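Putative acetamidase/formamidase (Yersinia enterocolitica subsp. palearctica serotype O:3, PDB 5UBU) probably hydrolyses carbon-nitrogen bonds in linear amides such as acetamide or formamide, and holds two sodium ions in this crystal. Local coordinates at residues 9-14 against 257-262; 193-198 against 218-223; 282-287 against 321-326; 311-314 against 319-322. All coordinates share one frame; numbering follows the deposited sequence.

Interaction 1: residues 9-14 against 257-262; sequences ESIMVK and RMENAE
Glu259 reaches from its strand to the first turn of helix 11-15 and meets Ser10 and Ile11 with its carboxylate. The CG of Glu259 lies anti to the backbone N (chi1 178°), and the chain stays extended beyond it. This straight side chain carries OE1 and OE2 up to the start of the helix, although the nearest CA atoms, those of Ser10 and Glu259, are 7.7 Å apart. Glu259 OE1 accepts a weak but nearly straight hydrogen bond from Ile11 N, at 3.3 Å and 167°. Glu259 OE2 lies against the backbone of the preceding residue, 3.4 Å from Ser10 CA. The CG1 branch of Ile11 comes 3.9 Å from Glu259 OE1.

Ser10 is the N-cap. Ser10 OG stands between its own N and carbonyl carbon (chi1 67°) and accepts from Val13 N at 3.3 Å. It also bonds to Leu7 O, before the helix. Further out, Lys14 NZ pairs with Glu9 OE2 at 3.0 Å in a salt bridge along the exposed side.

Both carboxylate oxygens of Glu259 have further partners. Tyr206 OH bonds to OE1, and Lys327 NZ forms a salt bridge with OE2. Between these two segments the link is the Glu259 carboxylate. Its buried charge is probably well compensated, and Lys327 would help to keep the acid ionised. A negative group beside the first N-H of the helix should also suit the helix dipole.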
loop_
_atom_site.group_PDB
_atom_site.type_symbol
_atom_site.label_atom_id
_atom_site.label_comp_id
_atom_site.label_asym_id
_atom_site.label_seq_id
_atom_site.Cartn_x
_atom_site.Cartn_y
_atom_site.Cartn_z
ATOM N N GLU B 9 -24.298 -31.517 1.808
ATOM C CA GLU B 9 -24.442 -30.357 2.687
ATOM C C GLU B 9 -23.976 -29.048 2.043
ATOM O O GLU B 9 -24.069 -28.000 2.671
ATOM C CB GLU B 9 -23.682 -30.599 4.011
ATOM C CG GLU B 9 -24.260 -31.742 4.860
ATOM C CD GLU B 9 -25.690 -31.479 5.353
ATOM O OE1 GLU B 9 -26.415 -32.459 5.655
ATOM O OE2 GLU B 9 -26.083 -30.292 5.434
ATOM N N SER B 10 -23.488 -29.107 0.803
ATOM C CA SER B 10 -23.019 -27.892 0.112
ATOM C C SER B 10 -24.168 -26.931 -0.180
ATOM O O SER B 10 -25.322 -27.343 -0.287
ATOM C CB SER B 10 -22.297 -28.227 -1.205
ATOM O OG SER B 10 -23.192 -28.771 -2.161
ATOM N N ILE B 11 -23.833 -25.652 -0.311
ATOM C CA ILE B 11 -24.824 -24.616 -0.584
ATOM C C ILE B 11 -25.406 -24.827 -1.982
ATOM O O ILE B 11 -26.595 -24.607 -2.205
ATOM C CB ILE B 11 -24.225 -23.202 -0.400
ATOM C CG1 ILE B 11 -23.737 -23.040 1.053
ATOM C CG2 ILE B 11 -25.250 -22.131 -0.733
ATOM C CD1 ILE B 11 -23.035 -21.735 1.358
HETATM N N MSE B 12 -24.568 -25.285 -2.904
HETATM C CA MSE B 12 -25.007 -25.542 -4.275
HETATM C C MSE B 12 -26.074 -26.601 -4.353
HETATM O O MSE B 12 -27.044 -26.453 -5.087
HETATM C CB MSE B 12 -23.809 -26.015 -5.095
HETATM C CG MSE B 12 -24.157 -26.302 -6.549
HETATM SE SE MSE B 12 -22.612 -27.238 -7.318
HETATM C CE MSE B 12 -23.112 -27.246 -9.216
ATOM N N VAL B 13 -25.894 -27.690 -3.621
ATOM C CA VAL B 13 -26.863 -28.776 -3.646
ATOM C C VAL B 13 -28.121 -28.417 -2.860
ATOM O O VAL B 13 -29.228 -28.728 -3.299
ATOM C CB VAL B 13 -26.229 -30.095 -3.157
ATOM C CG1 VAL B 13 -27.268 -31.210 -3.030
ATOM C CG2 VAL B 13 -25.111 -30.509 -4.111
ATOM N N LYS B 14 -27.959 -27.749 -1.720
ATOM C CA LYS B 14 -29.116 -27.372 -0.898
ATOM C C LYS B 14 -29.967 -26.234 -1.443
ATOM O O LYS B 14 -31.156 -26.177 -1.145
ATOM C CB LYS B 14 -28.719 -27.063 0.555
ATOM C CG LYS B 14 -28.433 -28.316 1.374
ATOM C CD LYS B 14 -28.449 -28.052 2.874
ATOM C CE LYS B 14 -28.795 -29.344 3.609
ATOM N NZ LYS B 14 -28.815 -29.231 5.095
ATOM N N ARG B 257 -17.088 -16.293 -3.504
ATOM C CA ARG B 257 -16.905 -17.186 -2.368
ATOM C C ARG B 257 -16.696 -18.577 -2.908
ATOM O O ARG B 257 -17.067 -18.864 -4.042
ATOM C CB ARG B 257 -18.121 -17.169 -1.462
ATOM C CG ARG B 257 -18.328 -15.856 -0.757
ATOM C CD ARG B 257 -19.666 -15.817 -0.040
ATOM N NE ARG B 257 -19.810 -14.571 0.715
ATOM C CZ ARG B 257 -20.889 -14.217 1.406
ATOM N NH1 ARG B 257 -21.960 -14.999 1.454
ATOM N NH2 ARG B 257 -20.895 -13.064 2.049
HETATM N N MSE B 258 -16.064 -19.433 -2.124
HETATM C CA MSE B 258 -15.862 -20.809 -2.559
HETATM C C MSE B 258 -16.046 -21.717 -1.379
HETATM O O MSE B 258 -16.118 -21.284 -0.234
HETATM C CB MSE B 258 -14.578 -21.004 -3.390
HETATM C CG MSE B 258 -13.299 -21.208 -2.597
HETATM SE SE MSE B 258 -12.971 -23.114 -2.167
HETATM C CE MSE B 258 -11.381 -22.801 -1.042
ATOM N N GLU B 259 -16.134 -22.998 -1.681
ATOM C CA GLU B 259 -16.376 -24.008 -0.688
ATOM C C GLU B 259 -15.761 -25.311 -1.153
ATOM O O GLU B 259 -15.744 -25.595 -2.343
ATOM C CB GLU B 259 -17.892 -24.163 -0.582
ATOM C CG GLU B 259 -18.402 -25.214 0.380
ATOM C CD GLU B 259 -19.926 -25.355 0.377
ATOM O OE1 GLU B 259 -20.609 -24.826 -0.527
ATOM O OE2 GLU B 259 -20.441 -26.024 1.292
ATOM N N ASN B 260 -15.229 -26.085 -0.218
ATOM C CA ASN B 260 -14.677 -27.408 -0.530
ATOM C C ASN B 260 -14.956 -28.341 0.648
ATOM O O ASN B 260 -15.642 -27.961 1.591
ATOM C CB ASN B 260 -13.190 -27.361 -0.941
ATOM C CG ASN B 260 -12.292 -26.797 0.121
ATOM O OD1 ASN B 260 -12.635 -26.770 1.302
ATOM N ND2 ASN B 260 -11.108 -26.350 -0.296
ATOM N N ALA B 261 -14.431 -29.555 0.596
ATOM C CA ALA B 261 -14.686 -30.522 1.656
ATOM C C ALA B 261 -14.433 -30.012 3.067
ATOM O O ALA B 261 -15.235 -30.281 3.962
ATOM C CB ALA B 261 -13.894 -31.808 1.412
ATOM N N GLU B 262 -13.363 -29.236 3.254
ATOM C CA GLU B 262 -13.003 -28.777 4.597
ATOM C C GLU B 262 -13.272 -27.316 4.974
ATOM O O GLU B 262 -13.379 -27.028 6.162
ATOM C CB GLU B 262 -11.533 -29.130 4.886
ATOM C CG GLU B 262 -11.263 -30.642 4.831
ATOM C CD GLU B 262 -9.940 -31.085 5.448
ATOM O OE1 GLU B 262 -9.101 -30.259 5.906
ATOM O OE2 GLU B 262 -9.743 -32.318 5.485
#

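Interaction 2: residues 193-198 against 218-223; sequences NMDVPD and IGDAHA. With NA (sodium ion), chain H; NA (sodium ion), chain G.
Asn193, Asp195 and Asp220 converge on one sodium ion, and Asp220 and His222, with Glu236, hold a second. Asp220 is the bridge. Asp220 OD2 is shared: it lies 2.2 Å from the first sodium and binds the second more loosely, at 2.9 Å. Asp220 OD1 lies 2.3 Å from the second sodium, so the carboxylate chelates that ion. Its CG is anti to the backbone N (chi1 -175°), which directs the carboxylate from the strand toward the loop 193-198.

The tight part is the oxygen cluster round the first sodium. Asn193 OD1 binds at 2.2 Å, and Asp195 grips with both oxygens, OD1 at 2.3 Å and OD2 at 2.7 Å. The Asn193 amide and Asp220 carboxylate planes are turned 63° apart. Leu185 O holds the Asn193 amide by its ND2. Asp195 OD1 also meets the edge of the His222 ring at CE1, 3.3 Å away. His222 NE2 binds the second ion.

The looser side of the first site is marked by a water at 2.9 Å from that sodium, and beyond Asp195 the loop does not touch the strand. The arrangement is a carboxylate-bridged binuclear metal site, buried near the centre of the acetamidase/formamidase fold.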
loop_
_atom_site.group_PDB
_atom_site.type_symbol
_atom_site.label_atom_id
_atom_site.label_comp_id
_atom_site.label_asym_id
_atom_site.label_seq_id
_atom_site.Cartn_x
_atom_site.Cartn_y
_atom_site.Cartn_z
ATOM N N ASN B 193 -9.184 -13.090 -12.942
ATOM C CA ASN B 193 -7.854 -13.687 -12.812
ATOM C C ASN B 193 -7.410 -13.674 -11.345
ATOM O O ASN B 193 -6.507 -12.929 -10.947
ATOM C CB ASN B 193 -6.863 -12.917 -13.698
ATOM C CG ASN B 193 -5.522 -13.607 -13.830
ATOM O OD1 ASN B 193 -5.421 -14.819 -13.673
ATOM N ND2 ASN B 193 -4.493 -12.841 -14.160
HETATM N N MSE B 194 -8.051 -14.523 -10.552
HETATM C CA MSE B 194 -7.780 -14.616 -9.119
HETATM C C MSE B 194 -6.543 -15.405 -8.782
HETATM O O MSE B 194 -5.871 -15.109 -7.800
HETATM C CB MSE B 194 -8.967 -15.292 -8.438
HETATM C CG MSE B 194 -10.245 -14.471 -8.584
HETATM SE SE MSE B 194 -11.781 -15.472 -7.879
HETATM C CE MSE B 194 -11.920 -16.887 -9.238
ATOM N N ASP B 195 -6.244 -16.423 -9.581
ATOM C CA ASP B 195 -5.085 -17.281 -9.350
ATOM C C ASP B 195 -5.037 -17.783 -7.895
ATOM O O ASP B 195 -4.050 -17.603 -7.195
ATOM C CB ASP B 195 -3.786 -16.559 -9.727
ATOM C CG ASP B 195 -3.693 -16.212 -11.212
ATOM O OD1 ASP B 195 -4.345 -16.870 -12.055
ATOM O OD2 ASP B 195 -2.926 -15.281 -11.541
ATOM N N VAL B 196 -6.137 -18.383 -7.452
ATOM C CA VAL B 196 -6.247 -18.953 -6.113
ATOM C C VAL B 196 -6.131 -20.468 -6.300
ATOM O O VAL B 196 -7.030 -21.079 -6.883
ATOM C CB VAL B 196 -7.591 -18.583 -5.441
ATOM C CG1 VAL B 196 -7.775 -19.340 -4.129
ATOM C CG2 VAL B 196 -7.666 -17.085 -5.201
ATOM N N PRO B 197 -5.032 -21.080 -5.811
ATOM C CA PRO B 197 -4.776 -22.529 -5.961
ATOM C C PRO B 197 -5.904 -23.465 -5.551
ATOM O O PRO B 197 -5.987 -24.579 -6.066
ATOM C CB PRO B 197 -3.579 -22.776 -5.043
ATOM C CG PRO B 197 -2.887 -21.469 -4.967
ATOM C CD PRO B 197 -3.944 -20.411 -5.073
ATOM N N ASP B 198 -6.757 -23.014 -4.639
ATOM C CA ASP B 198 -7.871 -23.827 -4.125
ATOM C C ASP B 198 -9.036 -24.036 -5.100
ATOM O O ASP B 198 -9.851 -24.937 -4.900
ATOM C CB ASP B 198 -8.396 -23.187 -2.845
ATOM C CG ASP B 198 -7.332 -23.053 -1.787
ATOM O OD1 ASP B 198 -7.005 -24.048 -1.119
ATOM O OD2 ASP B 198 -6.855 -21.930 -1.591
ATOM N N ILE B 218 -14.344 -18.860 -18.348
ATOM C CA ILE B 218 -13.362 -19.743 -17.702
ATOM C C ILE B 218 -12.090 -19.810 -18.544
ATOM O O ILE B 218 -12.117 -19.570 -19.752
ATOM C CB ILE B 218 -13.971 -21.149 -17.444
ATOM C CG1 ILE B 218 -13.047 -22.011 -16.589
ATOM C CG2 ILE B 218 -14.317 -21.853 -18.762
ATOM C CD1 ILE B 218 -13.654 -23.341 -16.197
ATOM N N GLY B 219 -10.966 -20.096 -17.899
ATOM C CA GLY B 219 -9.685 -20.209 -18.609
ATOM C C GLY B 219 -8.484 -20.200 -17.702
ATOM O O GLY B 219 -8.623 -20.278 -16.489
ATOM N N ASP B 220 -7.302 -20.126 -18.310
ATOM C CA ASP B 220 -6.031 -20.064 -17.580
ATOM C C ASP B 220 -5.869 -21.203 -16.561
ATOM O O ASP B 220 -5.819 -20.984 -15.353
ATOM C CB ASP B 220 -5.900 -18.678 -16.919
ATOM C CG ASP B 220 -4.554 -18.456 -16.223
ATOM O OD1 ASP B 220 -3.505 -19.015 -16.627
ATOM O OD2 ASP B 220 -4.563 -17.666 -15.270
ATOM N N ALA B 221 -5.798 -22.426 -17.064
ATOM C CA ALA B 221 -5.611 -23.581 -16.206
ATOM C C ALA B 221 -4.150 -23.636 -15.746
ATOM O O ALA B 221 -3.239 -23.307 -16.517
ATOM C CB ALA B 221 -5.976 -24.852 -16.953
ATOM N N HIS B 222 -3.938 -24.012 -14.482
ATOM C CA HIS B 222 -2.589 -24.152 -13.923
ATOM C C HIS B 222 -2.384 -25.577 -13.449
ATOM O O HIS B 222 -3.260 -26.138 -12.811
ATOM C CB HIS B 222 -2.337 -23.251 -12.712
ATOM C CG HIS B 222 -2.393 -21.791 -12.999
ATOM N ND1 HIS B 222 -2.845 -20.879 -12.077
ATOM C CD2 HIS B 222 -2.097 -21.087 -14.115
ATOM C CE1 HIS B 222 -2.775 -19.666 -12.596
ATOM N NE2 HIS B 222 -2.335 -19.764 -13.836
ATOM N N ALA B 223 -1.227 -26.156 -13.756
ATOM C CA ALA B 223 -0.910 -27.522 -13.318
ATOM C C ALA B 223 -0.523 -27.523 -11.842
ATOM O O ALA B 223 -0.583 -28.550 -11.181
ATOM C CB ALA B 223 0.211 -28.109 -14.160
HETATM NA NA NA H . -3.606 -16.082 -14.040
HETATM NA NA NA G . -1.734 -18.220 -15.477
HETATM O O HOH W 1 -1.290 -14.328 -13.843
#

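Interaction 3: residues 282-287 against 321-326; sequences RDLIYW and VGAMLN
Leu284 on helix 273-291 faces Ala323 on strand 319-326, with their CA atoms 6.8 Å apart. The short axes of the two segments come within 8.5 Å and run in roughly the same direction, at 35°. The helix packs on one face of the sheet, running roughly along this strand.

One side chain does most of the work. Leu284 points to the strand with CG anti to its backbone N (chi1 -178°), and its CD2 methyl does the touching. Leu284 CD2 sits 3.5 Å from Ala323 O and 3.8 Å from Met324 O, so it rests on the strand backbone. Leu284 CD2 also meets Ala323 CB at 4.1 Å and Leu325 CB at 4.3 Å. The CB of Met324 points away from the helix, and its side chain packs on Thr263 and Met265 of the neighbouring strand.

Other helix residues add to the layer. Ala280 packs on Ala323, and Leu288 on Leu325. On a different side of the helix, Arg282 forms a salt bridge with Asp133 of a second subunit.

There is no polar bond between the two segments. The strand keeps its backbone bonds within the sheet, while a leucine methyl packs on its side chains and on its peptide carbonyls.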
loop_
_atom_site.group_PDB
_atom_site.type_symbol
_atom_site.label_atom_id
_atom_site.label_comp_id
_atom_site.label_asym_id
_atom_site.label_seq_id
_atom_site.Cartn_x
_atom_site.Cartn_y
_atom_site.Cartn_z
ATOM N N ARG B 282 -13.661 -9.310 5.950
ATOM C CA ARG B 282 -14.936 -8.656 6.263
ATOM C C ARG B 282 -16.103 -9.412 5.614
ATOM O O ARG B 282 -17.170 -9.572 6.220
ATOM C CB ARG B 282 -14.962 -7.204 5.833
ATOM C CG ARG B 282 -16.120 -6.476 6.503
ATOM C CD ARG B 282 -16.232 -5.026 6.148
ATOM N NE ARG B 282 -16.715 -4.817 4.789
ATOM C CZ ARG B 282 -16.999 -3.629 4.265
ATOM N NH1 ARG B 282 -17.409 -3.554 3.004
ATOM N NH2 ARG B 282 -16.861 -2.518 4.983
ATOM N N ASP B 283 -15.890 -9.871 4.384
ATOM C CA ASP B 283 -16.930 -10.610 3.670
ATOM C C ASP B 283 -17.227 -11.909 4.403
ATOM O O ASP B 283 -18.385 -12.307 4.502
ATOM C CB ASP B 283 -16.523 -10.951 2.245
ATOM C CG ASP B 283 -17.656 -11.598 1.468
ATOM O OD1 ASP B 283 -18.652 -10.898 1.201
ATOM O OD2 ASP B 283 -17.548 -12.793 1.105
ATOM N N LEU B 284 -16.174 -12.567 4.895
ATOM C CA LEU B 284 -16.334 -13.815 5.633
ATOM C C LEU B 284 -17.182 -13.567 6.882
ATOM O O LEU B 284 -18.120 -14.316 7.161
ATOM C CB LEU B 284 -14.971 -14.410 6.005
ATOM C CG LEU B 284 -14.972 -15.750 6.744
ATOM C CD1 LEU B 284 -15.745 -16.797 5.964
ATOM C CD2 LEU B 284 -13.550 -16.210 6.970
ATOM N N ILE B 285 -16.865 -12.493 7.607
ATOM C CA ILE B 285 -17.610 -12.117 8.816
ATOM C C ILE B 285 -19.083 -11.876 8.485
ATOM O O ILE B 285 -19.958 -12.326 9.217
ATOM C CB ILE B 285 -16.992 -10.883 9.511
ATOM C CG1 ILE B 285 -15.624 -11.260 10.088
ATOM C CG2 ILE B 285 -17.881 -10.396 10.648
ATOM C CD1 ILE B 285 -14.827 -10.090 10.619
ATOM N N TYR B 286 -19.359 -11.179 7.385
ATOM C CA TYR B 286 -20.750 -10.936 7.017
ATOM C C TYR B 286 -21.471 -12.240 6.628
ATOM O O TYR B 286 -22.683 -12.393 6.859
ATOM C CB TYR B 286 -20.899 -9.904 5.901
ATOM C CG TYR B 286 -20.472 -8.488 6.232
ATOM C CD1 TYR B 286 -20.517 -7.985 7.540
ATOM C CD2 TYR B 286 -20.189 -7.587 5.206
ATOM C CE1 TYR B 286 -20.160 -6.667 7.812
ATOM C CE2 TYR B 286 -19.862 -6.267 5.479
ATOM C CZ TYR B 286 -19.853 -5.811 6.779
ATOM O OH TYR B 286 -19.520 -4.501 7.041
ATOM N N TRP B 287 -20.710 -13.166 6.051
ATOM C CA TRP B 287 -21.232 -14.460 5.642
ATOM C C TRP B 287 -21.571 -15.290 6.879
ATOM O O TRP B 287 -22.642 -15.905 6.946
ATOM C CB TRP B 287 -20.216 -15.149 4.720
ATOM C CG TRP B 287 -20.642 -16.434 4.084
ATOM C CD1 TRP B 287 -21.916 -16.923 3.961
ATOM C CD2 TRP B 287 -19.819 -17.280 3.278
ATOM N NE1 TRP B 287 -21.911 -18.084 3.238
ATOM C CE2 TRP B 287 -20.641 -18.319 2.790
ATOM C CE3 TRP B 287 -18.455 -17.287 2.959
ATOM C CZ2 TRP B 287 -20.147 -19.356 2.004
ATOM C CZ3 TRP B 287 -17.960 -18.318 2.175
ATOM C CH2 TRP B 287 -18.809 -19.336 1.702
ATOM N N VAL B 321 -6.733 -12.436 -2.365
ATOM C CA VAL B 321 -6.554 -13.094 -1.078
ATOM C C VAL B 321 -7.839 -13.802 -0.670
ATOM O O VAL B 321 -8.929 -13.261 -0.853
ATOM C CB VAL B 321 -6.232 -12.041 0.006
ATOM C CG1 VAL B 321 -6.114 -12.691 1.383
ATOM C CG2 VAL B 321 -4.958 -11.275 -0.345
ATOM N N GLY B 322 -7.707 -14.994 -0.101
ATOM C CA GLY B 322 -8.854 -15.768 0.363
ATOM C C GLY B 322 -8.831 -15.896 1.880
ATOM O O GLY B 322 -7.814 -16.283 2.442
ATOM N N ALA B 323 -9.933 -15.549 2.545
ATOM C CA ALA B 323 -10.050 -15.672 4.003
ATOM C C ALA B 323 -10.908 -16.903 4.276
ATOM O O ALA B 323 -12.054 -16.958 3.861
ATOM C CB ALA B 323 -10.687 -14.430 4.599
HETATM N N MSE B 324 -10.354 -17.878 4.986
HETATM C CA MSE B 324 -11.046 -19.132 5.261
HETATM C C MSE B 324 -11.426 -19.421 6.670
HETATM O O MSE B 324 -10.911 -18.821 7.600
HETATM C CB MSE B 324 -10.039 -20.243 5.004
HETATM C CG MSE B 324 -10.003 -20.728 3.573
HETATM SE SE MSE B 324 -8.165 -21.354 3.250
HETATM C CE MSE B 324 -8.206 -23.157 4.051
ATOM N N LEU B 325 -12.336 -20.379 6.823
ATOM C CA LEU B 325 -12.768 -20.872 8.119
ATOM C C LEU B 325 -13.106 -22.350 7.915
ATOM O O LEU B 325 -13.796 -22.713 6.966
ATOM C CB LEU B 325 -13.975 -20.116 8.662
ATOM C CG LEU B 325 -14.420 -20.573 10.065
ATOM C CD1 LEU B 325 -13.324 -20.307 11.088
ATOM C CD2 LEU B 325 -15.711 -19.894 10.480
ATOM N N ASN B 326 -12.596 -23.196 8.800
ATOM C CA ASN B 326 -12.823 -24.631 8.723
ATOM C C ASN B 326 -14.290 -24.933 9.031
ATOM O O ASN B 326 -14.843 -24.413 9.992
ATOM C CB ASN B 326 -11.864 -25.351 9.685
ATOM C CG ASN B 326 -11.924 -26.860 9.566
ATOM O OD1 ASN B 326 -12.983 -27.488 9.720
ATOM N ND2 ASN B 326 -10.772 -27.458 9.340
#

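Interaction 4: residues 311-314 against 319-322; sequences LGNM and YTVG
Gly312 and Asn313 both face Thr320, which makes a classic beta bulge in the hairpin of strands 308-313 and 319-326. Gly312 N gives Thr320 O a hydrogen bond of 2.8 Å, and Asn313 N adds a weak one to the same oxygen. In return, Thr320 N donates to Asn313 O at 3.2 Å. Before the bulge, Leu311 and Val321 form an antiparallel non-hydrogen-bonded pair, and Leu311 CD1 meets Val321 CG2 at 4.2 Å. At the other end, Tyr319 CE1 meets Met314 O at 3.3 Å, and Met314 CB meets Tyr319 CD1 at 4.1 Å.

The Asn313 amide lies beside Thr320 and Tyr319. Asn313 OD1 comes to the edge of the Tyr319 ring, with amide and ring planes 68° apart. Met194 O accepts from Asn313 ND2, and the N atoms of Val315 and Asp316 donate to OD1, so the amide is fixed from both ends. Thr320 OG1 bonds to Ser269 OG on the adjoining strand.

Leu273 of helix 273-291 packs on Leu311, Tyr319 and Val321, while a third subunit adds its Glu274 against Tyr319 and its Arg278 against Met314.

The selenium of Met314 makes a distant Met-aromatic contact, with SE 5.5 Å from the Tyr319 ring centre and 6° off the ring normal.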
loop_
_atom_site.group_PDB
_atom_site.type_symbol
_atom_site.label_atom_id
_atom_site.label_comp_id
_atom_site.label_asym_id
_atom_site.label_seq_id
_atom_site.Cartn_x
_atom_site.Cartn_y
_atom_site.Cartn_z
ATOM N N LEU B 311 -2.861 -16.495 0.160
ATOM C CA LEU B 311 -2.436 -15.483 -0.767
ATOM C C LEU B 311 -2.553 -16.145 -2.150
ATOM O O LEU B 311 -1.871 -17.129 -2.437
ATOM C CB LEU B 311 -1.006 -15.038 -0.485
ATOM C CG LEU B 311 -0.412 -14.042 -1.499
ATOM C CD1 LEU B 311 -1.279 -12.804 -1.571
ATOM C CD2 LEU B 311 1.017 -13.677 -1.160
ATOM N N GLY B 312 -3.451 -15.623 -2.976
ATOM C CA GLY B 312 -3.659 -16.136 -4.323
ATOM C C GLY B 312 -2.563 -15.628 -5.225
ATOM O O GLY B 312 -1.555 -16.304 -5.418
ATOM N N ASN B 313 -2.753 -14.427 -5.769
ATOM C CA ASN B 313 -1.755 -13.836 -6.650
ATOM C C ASN B 313 -1.300 -12.529 -6.056
ATOM O O ASN B 313 -2.024 -11.905 -5.293
ATOM C CB ASN B 313 -2.342 -13.607 -8.061
ATOM C CG ASN B 313 -3.105 -12.296 -8.197
ATOM O OD1 ASN B 313 -2.504 -11.223 -8.248
ATOM N ND2 ASN B 313 -4.422 -12.383 -8.364
HETATM N N MSE B 314 -0.088 -12.124 -6.383
HETATM C CA MSE B 314 0.406 -10.838 -5.912
HETATM C C MSE B 314 1.165 -10.255 -7.084
HETATM O O MSE B 314 2.129 -9.527 -6.915
HETATM C CB MSE B 314 1.036 -10.998 -4.532
HETATM C CG MSE B 314 2.529 -11.206 -4.359
HETATM SE SE MSE B 314 3.142 -9.886 -3.042
HETATM C CE MSE B 314 4.445 -8.999 -4.215
ATOM N N TYR B 319 -4.324 -7.755 -6.577
ATOM C CA TYR B 319 -3.919 -8.953 -5.871
ATOM C C TYR B 319 -5.166 -9.632 -5.342
ATOM O O TYR B 319 -6.184 -8.989 -5.167
ATOM C CB TYR B 319 -2.955 -8.627 -4.735
ATOM C CG TYR B 319 -1.817 -7.709 -5.131
ATOM C CD1 TYR B 319 -1.088 -7.932 -6.297
ATOM C CD2 TYR B 319 -1.422 -6.667 -4.303
ATOM C CE1 TYR B 319 -0.038 -7.116 -6.649
ATOM C CE2 TYR B 319 -0.370 -5.844 -4.655
ATOM C CZ TYR B 319 0.322 -6.076 -5.825
ATOM O OH TYR B 319 1.369 -5.267 -6.173
ATOM N N THR B 320 -5.080 -10.928 -5.087
ATOM C CA THR B 320 -6.216 -11.693 -4.602
ATOM C C THR B 320 -5.853 -12.500 -3.362
ATOM O O THR B 320 -4.828 -13.164 -3.325
ATOM C CB THR B 320 -6.741 -12.623 -5.703
ATOM O OG1 THR B 320 -7.094 -11.845 -6.854
ATOM C CG2 THR B 320 -7.962 -13.405 -5.222
ATOM N N VAL B 321 -6.733 -12.436 -2.365
ATOM C CA VAL B 321 -6.554 -13.094 -1.078
ATOM C C VAL B 321 -7.839 -13.802 -0.670
ATOM O O VAL B 321 -8.929 -13.261 -0.853
ATOM C CB VAL B 321 -6.232 -12.041 0.006
ATOM C CG1 VAL B 321 -6.114 -12.691 1.383
ATOM C CG2 VAL B 321 -4.958 -11.275 -0.345
ATOM N N GLY B 322 -7.707 -14.994 -0.101
ATOM C CA GLY B 322 -8.854 -15.768 0.363
ATOM C C GLY B 322 -8.831 -15.896 1.880
ATOM O O GLY B 322 -7.814 -16.283 2.442
#

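Overall arrangement
From the N terminus, interaction 1 closes the longest loop, bringing helix 11-15 to strand 257-260 across 242 intervening residues. Interaction 2 nests inside that loop and closes a short one at the metal site. After interaction 1 has closed come interactions 3 and 4, which end on the same strand 319-326 and share Val321 and Gly322. Interaction 4 is the hairpin inside the longer span of interaction 3. Interactions 1, 3 and 4 all reach the nine-stranded sheet. Arg257 and Asp283 form a salt bridge between interactions 1 and 3. Asp198 touches Met258, joining interaction 2 to interaction 1. The hairpin of interaction 4 lies against the metal loop, with centres about 11 Å apart.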